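Local coordinates for axin interactor, dorsalization-associated protein (Danio rerio, PDB 2QZQ), which binds axin and disrupts its homodimerization, so blocking axin-mediated JNK activation and ventralizing the embryo, and is represented here by its C-terminal, C2-type domain, at residues 2-7 / 50-55; 13-18 / 74-79; 35-40 / 89-94. One frame throughout, in Å; residues are numbered along the deposited sequence.

Contact 1. Residues 2-7 / 50-55; sequences SLLPRL and PVQDTP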
loop_
_atom_site.group_PDB
_atom_site.type_symbol
_atom_site.label_atom_id
_atom_site.label_comp_id
_atom_site.label_asym_id
_atom_site.label_seq_id
_atom_site.Cartn_x
_atom_site.Cartn_y
_atom_site.Cartn_z
ATOM N N SER A 2 -8.081 -4.058 -9.385
ATOM C CA SER A 2 -8.238 -2.900 -10.250
ATOM C C SER A 2 -6.891 -2.195 -10.489
ATOM O O SER A 2 -6.832 -0.974 -10.501
ATOM C CB SER A 2 -9.277 -1.931 -9.683
ATOM O OG SER A 2 -8.940 -1.485 -8.369
ATOM N N LEU A 3 -5.837 -2.988 -10.671
ATOM C CA LEU A 3 -4.479 -2.476 -10.868
ATOM C C LEU A 3 -4.384 -1.982 -12.297
ATOM O O LEU A 3 -4.833 -2.663 -13.222
ATOM C CB LEU A 3 -3.420 -3.540 -10.612
ATOM C CG LEU A 3 -3.250 -4.096 -9.187
ATOM C CD1 LEU A 3 -2.030 -4.984 -9.128
ATOM C CD2 LEU A 3 -3.154 -2.995 -8.092
ATOM N N LEU A 4 -3.826 -0.788 -12.462
ATOM C CA LEU A 4 -3.844 -0.114 -13.746
ATOM C C LEU A 4 -2.486 -0.265 -14.426
ATOM O O LEU A 4 -1.476 -0.463 -13.758
ATOM C CB LEU A 4 -4.209 1.345 -13.538
ATOM C CG LEU A 4 -5.649 1.675 -13.161
ATOM C CD1 LEU A 4 -5.715 3.072 -12.603
ATOM C CD2 LEU A 4 -6.582 1.535 -14.367
ATOM N N PRO A 5 -2.458 -0.178 -15.770
ATOM C CA PRO A 5 -1.180 -0.318 -16.463
ATOM C C PRO A 5 -0.289 0.884 -16.132
ATOM O O PRO A 5 -0.804 1.948 -15.773
ATOM C CB PRO A 5 -1.553 -0.285 -17.960
ATOM C CG PRO A 5 -3.058 -0.236 -18.037
ATOM C CD PRO A 5 -3.590 0.116 -16.673
ATOM N N ARG A 6 1.021 0.693 -16.244
ATOM C CA ARG A 6 1.997 1.790 -16.200
ATOM C C ARG A 6 1.595 2.918 -17.176
ATOM O O ARG A 6 1.185 2.654 -18.318
ATOM C CB ARG A 6 3.396 1.249 -16.524
ATOM C CG ARG A 6 4.557 2.230 -16.260
ATOM C CD ARG A 6 5.913 1.546 -16.398
ATOM N NE ARG A 6 5.997 0.366 -15.545
ATOM C CZ ARG A 6 6.922 -0.586 -15.632
ATOM N NH1 ARG A 6 7.877 -0.513 -16.554
ATOM N NH2 ARG A 6 6.897 -1.615 -14.787
ATOM N N LEU A 7 1.650 4.159 -16.697
ATOM C CA LEU A 7 1.416 5.329 -17.548
ATOM C C LEU A 7 2.451 5.387 -18.671
ATOM O O LEU A 7 3.568 4.862 -18.522
ATOM C CB LEU A 7 1.485 6.631 -16.736
ATOM C CG LEU A 7 0.378 6.933 -15.733
ATOM C CD1 LEU A 7 0.717 8.178 -14.977
ATOM C CD2 LEU A 7 -0.994 7.089 -16.413
ATOM N N PRO A 50 -6.478 7.708 -9.216
ATOM C CA PRO A 50 -7.438 6.610 -9.028
ATOM C C PRO A 50 -6.893 5.580 -8.050
ATOM O O PRO A 50 -5.697 5.256 -8.082
ATOM C CB PRO A 50 -7.574 5.992 -10.423
ATOM C CG PRO A 50 -6.394 6.486 -11.193
ATOM C CD PRO A 50 -6.020 7.809 -10.614
ATOM N N VAL A 51 -7.788 5.087 -7.203
ATOM C CA VAL A 51 -7.491 4.096 -6.182
ATOM C C VAL A 51 -7.341 2.776 -6.913
ATOM O O VAL A 51 -8.056 2.542 -7.893
ATOM C CB VAL A 51 -8.632 4.088 -5.125
ATOM C CG1 VAL A 51 -8.360 3.106 -4.029
ATOM C CG2 VAL A 51 -8.776 5.491 -4.511
ATOM N N GLN A 52 -6.402 1.936 -6.484
ATOM C CA GLN A 52 -6.169 0.638 -7.098
ATOM C C GLN A 52 -6.169 -0.508 -6.077
ATOM O O GLN A 52 -5.485 -0.424 -5.053
ATOM C CB GLN A 52 -4.829 0.612 -7.814
ATOM C CG GLN A 52 -4.634 1.647 -8.936
ATOM C CD GLN A 52 -3.238 1.581 -9.478
ATOM O OE1 GLN A 52 -2.917 0.693 -10.266
ATOM N NE2 GLN A 52 -2.373 2.497 -9.031
ATOM N N ASP A 53 -6.917 -1.577 -6.372
ATOM C CA ASP A 53 -6.952 -2.768 -5.508
ATOM C C ASP A 53 -6.097 -3.878 -6.069
ATOM O O ASP A 53 -6.226 -4.227 -7.251
ATOM C CB ASP A 53 -8.386 -3.301 -5.357
ATOM C CG ASP A 53 -9.267 -2.417 -4.527
ATOM O OD1 ASP A 53 -8.787 -1.433 -3.898
ATOM O OD2 ASP A 53 -10.484 -2.720 -4.479
ATOM N N THR A 54 -5.242 -4.479 -5.248
ATOM C CA THR A 54 -4.592 -5.700 -5.701
ATOM C C THR A 54 -5.678 -6.773 -5.870
ATOM O O THR A 54 -6.780 -6.659 -5.285
ATOM C CB THR A 54 -3.486 -6.269 -4.770
ATOM O OG1 THR A 54 -4.073 -6.854 -3.596
ATOM C CG2 THR A 54 -2.392 -5.207 -4.387
ATOM N N PRO A 55 -5.388 -7.793 -6.697
ATOM C CA PRO A 55 -6.185 -9.013 -6.594
ATOM C C PRO A 55 -6.023 -9.589 -5.198
ATOM O O PRO A 55 -5.069 -9.238 -4.472
ATOM C CB PRO A 55 -5.510 -9.971 -7.569
ATOM C CG PRO A 55 -4.725 -9.097 -8.523
ATOM C CD PRO A 55 -4.346 -7.868 -7.743
HETATM O O HOH W 1 -7.978 1.489 -10.471
HETATM O O HOH W 2 -0.913 -0.927 -11.147
#
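Ser-2 and Asp-53 are joined by two hydrogen bonds, one from each backbone N. Ser-2 N donates to Asp-53 O at 2.8 Å, in the carbonyl plane and on a lone pair, while the return bond, from Asp-53 N, ends on the side chain, at Ser-2 OG. With chi1 at 58°, OG lies between the backbone N and the carbonyl carbon of its own residue, which lets one serine serve as donor and acceptor to the same partner. A third bond comes from a glutamine: the extended side chain of Gln-52 carries OE1 to Leu-4 N, at 2.8 Å, with the donor tilted 22° from the carbonyl plane of the Gln-52 amide. Water extends the polar seam, one molecule joining Ser-2 O to Val-51 O and another linking Leu-4 O to Gln-52 OE1.

Apolar contacts flank these bonds. Leu-3 CD1 meets Pro-55 CD at 3.9 Å, and Leu-4 CD1 reaches Pro-50 CG at 3.8 Å; both pairs cross at about a right angle. Beyond the pair, Gln-52 NE2 donates to Glu-72 O and Asp-53 OD1 bonds Thr-37. Side-chain acceptors, Ser-2 OG and Gln-52 OE1, thus stand in for regular strand pairing where the irregular segment opening this chain meets outermost strand 52-53.

Contact 2. Residues 13-18 / 74-79; sequences MTLLTL and QRHLEK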
loop_
_atom_site.group_PDB
_atom_site.type_symbol
_atom_site.label_atom_id
_atom_site.label_comp_id
_atom_site.label_asym_id
_atom_site.label_seq_id
_atom_site.Cartn_x
_atom_site.Cartn_y
_atom_site.Cartn_z
HETATM N N MSE A 13 10.766 12.813 -17.015
HETATM C CA MSE A 13 9.890 12.535 -15.866
HETATM C C MSE A 13 10.067 11.088 -15.403
HETATM O O MSE A 13 10.635 10.250 -16.110
HETATM C CB MSE A 13 8.412 12.804 -16.203
HETATM C CG MSE A 13 8.102 14.133 -16.833
HETATM SE SE MSE A 13 8.214 15.655 -15.647
HETATM C CE MSE A 13 8.084 17.169 -17.010
ATOM N N THR A 14 9.565 10.795 -14.209
ATOM C CA THR A 14 9.867 9.516 -13.555
ATOM C C THR A 14 8.574 8.815 -13.134
ATOM O O THR A 14 7.671 9.453 -12.619
ATOM C CB THR A 14 10.743 9.726 -12.298
ATOM O OG1 THR A 14 11.844 10.609 -12.609
ATOM C CG2 THR A 14 11.265 8.388 -11.796
ATOM N N LEU A 15 8.514 7.511 -13.374
ATOM C CA LEU A 15 7.366 6.690 -12.965
ATOM C C LEU A 15 7.794 5.664 -11.935
ATOM O O LEU A 15 8.887 5.079 -12.020
ATOM C CB LEU A 15 6.715 5.992 -14.170
ATOM C CG LEU A 15 5.938 6.862 -15.157
ATOM C CD1 LEU A 15 5.641 6.032 -16.425
ATOM C CD2 LEU A 15 4.647 7.477 -14.560
ATOM N N LEU A 16 6.918 5.445 -10.956
ATOM C CA LEU A 16 7.242 4.566 -9.855
ATOM C C LEU A 16 6.402 3.303 -9.923
ATOM O O LEU A 16 5.188 3.372 -10.134
ATOM C CB LEU A 16 7.032 5.300 -8.517
ATOM C CG LEU A 16 7.157 4.506 -7.199
ATOM C CD1 LEU A 16 8.578 4.041 -6.938
ATOM C CD2 LEU A 16 6.618 5.317 -6.038
ATOM N N THR A 17 7.091 2.169 -9.816
ATOM C CA THR A 17 6.486 0.871 -9.568
ATOM C C THR A 17 6.774 0.444 -8.140
ATOM O O THR A 17 7.929 0.457 -7.693
ATOM C CB THR A 17 7.012 -0.209 -10.518
ATOM O OG1 THR A 17 6.885 0.272 -11.867
ATOM C CG2 THR A 17 6.185 -1.548 -10.361
ATOM N N LEU A 18 5.716 0.086 -7.417
ATOM C CA LEU A 18 5.895 -0.511 -6.094
ATOM C C LEU A 18 5.508 -1.967 -6.146
ATOM O O LEU A 18 4.338 -2.293 -6.447
ATOM C CB LEU A 18 5.056 0.224 -5.050
ATOM C CG LEU A 18 5.399 1.696 -4.846
ATOM C CD1 LEU A 18 4.339 2.405 -4.005
ATOM C CD2 LEU A 18 6.797 1.847 -4.269
ATOM N N GLN A 74 0.025 6.129 -10.534
ATOM C CA GLN A 74 -0.643 6.750 -11.672
ATOM C C GLN A 74 -0.396 8.249 -11.791
ATOM O O GLN A 74 -1.297 9.026 -12.093
ATOM C CB GLN A 74 -2.142 6.445 -11.616
ATOM C CG GLN A 74 -2.432 4.956 -11.763
ATOM C CD GLN A 74 -2.076 4.439 -13.146
ATOM O OE1 GLN A 74 -2.595 4.940 -14.149
ATOM N NE2 GLN A 74 -1.212 3.440 -13.211
ATOM N N ARG A 75 0.842 8.652 -11.547
ATOM C CA ARG A 75 1.271 10.005 -11.884
ATOM C C ARG A 75 2.787 10.047 -11.911
ATOM O O ARG A 75 3.453 9.470 -11.046
ATOM C CB ARG A 75 0.716 11.058 -10.911
ATOM C CG ARG A 75 0.686 12.464 -11.518
ATOM C CD ARG A 75 0.405 13.572 -10.479
ATOM N NE ARG A 75 -1.017 13.656 -10.145
ATOM C CZ ARG A 75 -1.592 14.664 -9.491
ATOM N NH1 ARG A 75 -0.878 15.708 -9.092
ATOM N NH2 ARG A 75 -2.896 14.627 -9.237
ATOM N N HIS A 76 3.330 10.736 -12.908
ATOM C CA HIS A 76 4.776 11.019 -12.926
ATOM C C HIS A 76 5.180 11.728 -11.638
ATOM O O HIS A 76 4.523 12.669 -11.196
ATOM C CB HIS A 76 5.166 11.810 -14.197
ATOM C CG HIS A 76 4.898 11.054 -15.462
ATOM N ND1 HIS A 76 3.671 11.071 -16.091
ATOM C CD2 HIS A 76 5.681 10.222 -16.187
ATOM C CE1 HIS A 76 3.716 10.295 -17.161
ATOM N NE2 HIS A 76 4.924 9.764 -17.240
ATOM N N LEU A 77 6.243 11.241 -11.010
ATOM C CA LEU A 77 6.639 11.704 -9.665
ATOM C C LEU A 77 6.800 13.216 -9.537
ATOM O O LEU A 77 6.367 13.793 -8.552
ATOM C CB LEU A 77 7.906 10.988 -9.178
ATOM C CG LEU A 77 7.844 9.477 -8.975
ATOM C CD1 LEU A 77 9.174 8.944 -8.460
ATOM C CD2 LEU A 77 6.665 9.093 -8.051
ATOM N N GLU A 78 7.395 13.857 -10.551
ATOM C CA GLU A 78 7.659 15.304 -10.525
ATOM C C GLU A 78 6.388 16.156 -10.516
ATOM O O GLU A 78 6.428 17.360 -10.204
ATOM C CB GLU A 78 8.590 15.698 -11.694
ATOM C CG GLU A 78 9.982 15.047 -11.636
ATOM C CD GLU A 78 10.025 13.660 -12.244
ATOM O OE1 GLU A 78 8.963 13.179 -12.676
ATOM O OE2 GLU A 78 11.110 13.042 -12.313
ATOM N N LYS A 79 5.251 15.521 -10.813
ATOM C CA LYS A 79 3.950 16.201 -10.849
ATOM C C LYS A 79 3.121 16.043 -9.576
ATOM O O LYS A 79 2.050 16.679 -9.421
ATOM C CB LYS A 79 3.144 15.732 -12.056
ATOM C CG LYS A 79 3.751 16.126 -13.382
ATOM C CD LYS A 79 2.991 15.480 -14.518
ATOM C CE LYS A 79 3.725 15.605 -15.839
ATOM N NZ LYS A 79 3.146 14.642 -16.803
HETATM O O HOH W 3 4.546 6.938 -10.894
#
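Glu-78 reaches across to Thr-14 and grips it with both carboxylate oxygens. Its CB lies 4.0 Å from the selenium, SE, of Met-13, present as selenomethionine; CG then runs beside the backbone N, and the chain bends at chi2 (85°), turning the carboxylate toward Thr-14, just ahead of strand 15-24. CD comes to 3.5 Å from Thr-14 N, and at the tip the two oxygens divide the work. OE1 accepts from Thr-14 N at 2.9 Å, a somewhat bent bond of 144° at the hydrogen, and also lies near Met-13 CA, whereas OE2 accepts a hydrogen bond from Thr-14 OG1 at 2.6 Å. Both use their syn lone pairs, so this two-pronged grip probably limits rotation of the carboxylate.

The backbone closes the contact in the other direction, Leu-77 N donating to Thr-14 O at 2.8 Å. Next to it, Leu-15 CD2 sits over one face of the His-76 ring, 3.5 Å from its centroid, in a CH-pi contact offset toward the rim. Were His-76 replaced by alanine, Leu-15 CD2 would probably lose the face it rests on and a gap would open beside it. Leu-16 CB packs on Leu-77 CD2, and a water joins Leu-16 N to Arg-75 O.

The contact lies at the start of strand 15-24: the 3-10 turn at 77-79, in the connection between strands 64-72 and 85-94, lies against the residues leading into it, and the side chains of Thr-14, just before the strand, and Leu-16, within it, also touch Leu-150 on strand 144-151.

Contact 3. Residues 35-40 / 89-94; sequences YITVSV and EFKHYK
Thr-37 OG1 is held by two groups, Lys-91 NZ from the facing strand, donating at 3.0 Å, and Asp-53 OD1 from strand 52-53. The setting is an antiparallel pair of strands in the beta sandwich of this C2-type domain, in which 34-41 lies between 52-53 and 85-94. Tyr-35 with Lys-91 and Thr-37 with Glu-89 are hydrogen-bonded pairs; between them Ile-36 and Phe-90 form a non-hydrogen-bonded pair.

The two faces differ. On one, Ile-36 CG1 approaches Phe-90 CD1 at 4.2 Å, and both side chains also pack on strand 64-72, Ile-36 on Phe-67 and Phe-90 on Ile-65. On the other, Lys-91 runs fully extended past its CG, crossing the Tyr-35 ring on the way to Thr-37. Its CB stands over one ring face, 3.9 Å from the centroid and 18° off the normal, a CH-pi contact made by the aliphatic part of the chain, whereas the ammonium lies beyond the ring. A water accepts from NZ and also bonds Tyr-35 OH. Glu-89 runs alongside Thr-37, pointing the same way, and its OE2 bonds Thr-127. A second water donates to Glu-89 OE1 at 2.9 Å and to Thr-37 O, and accepts from Ser-39 OG at 2.7 Å.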
loop_
_atom_site.group_PDB
_atom_site.type_symbol
_atom_site.label_atom_id
_atom_site.label_comp_id
_atom_site.label_asym_id
_atom_site.label_seq_id
_atom_site.Cartn_x
_atom_site.Cartn_y
_atom_site.Cartn_z
ATOM N N TYR A 35 -6.524 -8.472 0.589
ATOM C CA TYR A 35 -5.989 -7.669 -0.512
ATOM C C TYR A 35 -5.566 -6.295 -0.021
ATOM O O TYR A 35 -5.768 -5.948 1.137
ATOM C CB TYR A 35 -6.968 -7.555 -1.685
ATOM C CG TYR A 35 -8.215 -6.745 -1.406
ATOM C CD1 TYR A 35 -9.333 -7.330 -0.781
ATOM C CD2 TYR A 35 -8.288 -5.400 -1.768
ATOM C CE1 TYR A 35 -10.492 -6.581 -0.530
ATOM C CE2 TYR A 35 -9.432 -4.638 -1.517
ATOM C CZ TYR A 35 -10.543 -5.250 -0.915
ATOM O OH TYR A 35 -11.672 -4.498 -0.669
ATOM N N ILE A 36 -4.950 -5.527 -0.913
ATOM C CA ILE A 36 -4.474 -4.184 -0.547
ATOM C C ILE A 36 -4.988 -3.149 -1.515
ATOM O O ILE A 36 -4.975 -3.359 -2.726
ATOM C CB ILE A 36 -2.924 -4.146 -0.440
ATOM C CG1 ILE A 36 -2.477 -4.975 0.771
ATOM C CG2 ILE A 36 -2.368 -2.649 -0.335
ATOM C CD1 ILE A 36 -0.914 -5.109 0.914
ATOM N N THR A 37 -5.430 -2.020 -0.954
ATOM C CA THR A 37 -5.832 -0.862 -1.702
ATOM C C THR A 37 -4.705 0.144 -1.594
ATOM O O THR A 37 -4.278 0.510 -0.478
ATOM C CB THR A 37 -7.108 -0.250 -1.145
ATOM O OG1 THR A 37 -8.170 -1.177 -1.335
ATOM C CG2 THR A 37 -7.486 1.064 -1.877
ATOM N N VAL A 38 -4.238 0.558 -2.761
ATOM C CA VAL A 38 -3.165 1.545 -2.884
ATOM C C VAL A 38 -3.766 2.833 -3.443
ATOM O O VAL A 38 -4.381 2.850 -4.525
ATOM C CB VAL A 38 -2.001 1.048 -3.794
ATOM C CG1 VAL A 38 -0.819 2.110 -3.864
ATOM C CG2 VAL A 38 -1.475 -0.324 -3.352
ATOM N N SER A 39 -3.595 3.909 -2.678
ATOM C CA SER A 39 -4.063 5.208 -3.064
ATOM C C SER A 39 -2.924 6.235 -2.872
ATOM O O SER A 39 -1.968 5.981 -2.138
ATOM C CB SER A 39 -5.297 5.600 -2.245
ATOM O OG SER A 39 -5.032 5.673 -0.851
ATOM N N VAL A 40 -3.046 7.368 -3.567
ATOM C CA VAL A 40 -2.126 8.492 -3.405
ATOM C C VAL A 40 -2.975 9.680 -2.963
ATOM O O VAL A 40 -3.895 10.100 -3.694
ATOM C CB VAL A 40 -1.372 8.803 -4.710
ATOM C CG1 VAL A 40 -0.353 9.931 -4.489
ATOM C CG2 VAL A 40 -0.640 7.534 -5.224
ATOM N N GLU A 89 -3.642 0.024 2.239
ATOM C CA GLU A 89 -4.654 -0.416 3.221
ATOM C C GLU A 89 -4.880 -1.896 3.016
ATOM O O GLU A 89 -5.243 -2.298 1.927
ATOM C CB GLU A 89 -5.971 0.304 3.002
ATOM C CG GLU A 89 -5.923 1.800 3.296
ATOM C CD GLU A 89 -7.249 2.454 3.002
ATOM O OE1 GLU A 89 -7.534 2.693 1.807
ATOM O OE2 GLU A 89 -7.998 2.700 3.962
ATOM N N PHE A 90 -4.662 -2.677 4.070
ATOM C CA PHE A 90 -4.847 -4.109 4.028
ATOM C C PHE A 90 -6.293 -4.407 4.402
ATOM O O PHE A 90 -6.767 -4.009 5.468
ATOM C CB PHE A 90 -3.894 -4.797 4.981
ATOM C CG PHE A 90 -4.078 -6.292 5.052
ATOM C CD1 PHE A 90 -3.360 -7.125 4.225
ATOM C CD2 PHE A 90 -4.997 -6.848 5.956
ATOM C CE1 PHE A 90 -3.544 -8.519 4.302
ATOM C CE2 PHE A 90 -5.185 -8.199 6.040
ATOM C CZ PHE A 90 -4.450 -9.049 5.212
ATOM N N LYS A 91 -6.987 -5.076 3.477
ATOM C CA LYS A 91 -8.408 -5.374 3.631
ATOM C C LYS A 91 -8.647 -6.871 3.568
ATOM O O LYS A 91 -7.901 -7.607 2.919
ATOM C CB LYS A 91 -9.183 -4.660 2.541
ATOM C CG LYS A 91 -9.167 -3.107 2.713
ATOM C CD LYS A 91 -9.920 -2.429 1.614
ATOM C CE LYS A 91 -9.755 -0.930 1.658
ATOM N NZ LYS A 91 -10.376 -0.324 0.436
ATOM N N HIS A 92 -9.710 -7.322 4.239
ATOM C CA HIS A 92 -9.997 -8.741 4.342
ATOM C C HIS A 92 -11.483 -8.921 4.681
ATOM O O HIS A 92 -12.161 -7.981 5.162
ATOM C CB HIS A 92 -9.054 -9.453 5.344
ATOM C CG HIS A 92 -9.262 -9.052 6.779
ATOM N ND1 HIS A 92 -9.090 -7.757 7.231
ATOM C CD2 HIS A 92 -9.653 -9.770 7.856
ATOM C CE1 HIS A 92 -9.370 -7.700 8.520
ATOM N NE2 HIS A 92 -9.705 -8.909 8.925
ATOM N N TYR A 93 -11.964 -10.129 4.410
ATOM C CA TYR A 93 -13.378 -10.463 4.611
ATOM C C TYR A 93 -13.576 -10.968 6.027
ATOM O O TYR A 93 -12.926 -11.928 6.421
ATOM C CB TYR A 93 -13.782 -11.580 3.629
ATOM C CG TYR A 93 -15.213 -12.062 3.835
ATOM C CD1 TYR A 93 -16.280 -11.267 3.436
ATOM C CD2 TYR A 93 -15.479 -13.293 4.441
ATOM C CE1 TYR A 93 -17.617 -11.690 3.609
ATOM C CE2 TYR A 93 -16.802 -13.731 4.613
ATOM C CZ TYR A 93 -17.860 -12.921 4.206
ATOM O OH TYR A 93 -19.178 -13.330 4.380
ATOM N N LYS A 94 -14.497 -10.353 6.774
ATOM C CA LYS A 94 -14.780 -10.782 8.159
ATOM C C LYS A 94 -16.012 -11.692 8.159
ATOM O O LYS A 94 -17.143 -11.219 7.929
ATOM C CB LYS A 94 -15.010 -9.580 9.077
ATOM C CG LYS A 94 -13.758 -8.735 9.315
ATOM C CD LYS A 94 -14.086 -7.618 10.288
ATOM C CE LYS A 94 -13.485 -7.851 11.680
ATOM N NZ LYS A 94 -13.365 -6.519 12.392
HETATM O O HOH W 4 -11.692 -2.027 -1.950
HETATM O O HOH W 5 -5.217 3.157 0.157
#

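Overall arrangement
The three sites show how chemistry follows place in a beta sandwich. Contact 3 is buried and regular, two neighbouring strands whose backbone bonds repeat in register; contacts 1 and 2 are only partly buried and join irregular segments to strands, with side-chain oxygens taking bonds from backbone N-H groups. Contacts 1 and 3 meet through adjacent strands 52-53 and 34-41, where Thr-54 N bonds Ile-36 O. Contacts 1 and 2 touch where Pro-5 O meets Gln-74 NE2 and Leu-7 packs on Leu-15. Contacts 2 and 3 do not touch; their centres are about 21 Å apart, on opposite sides of the chain's centre.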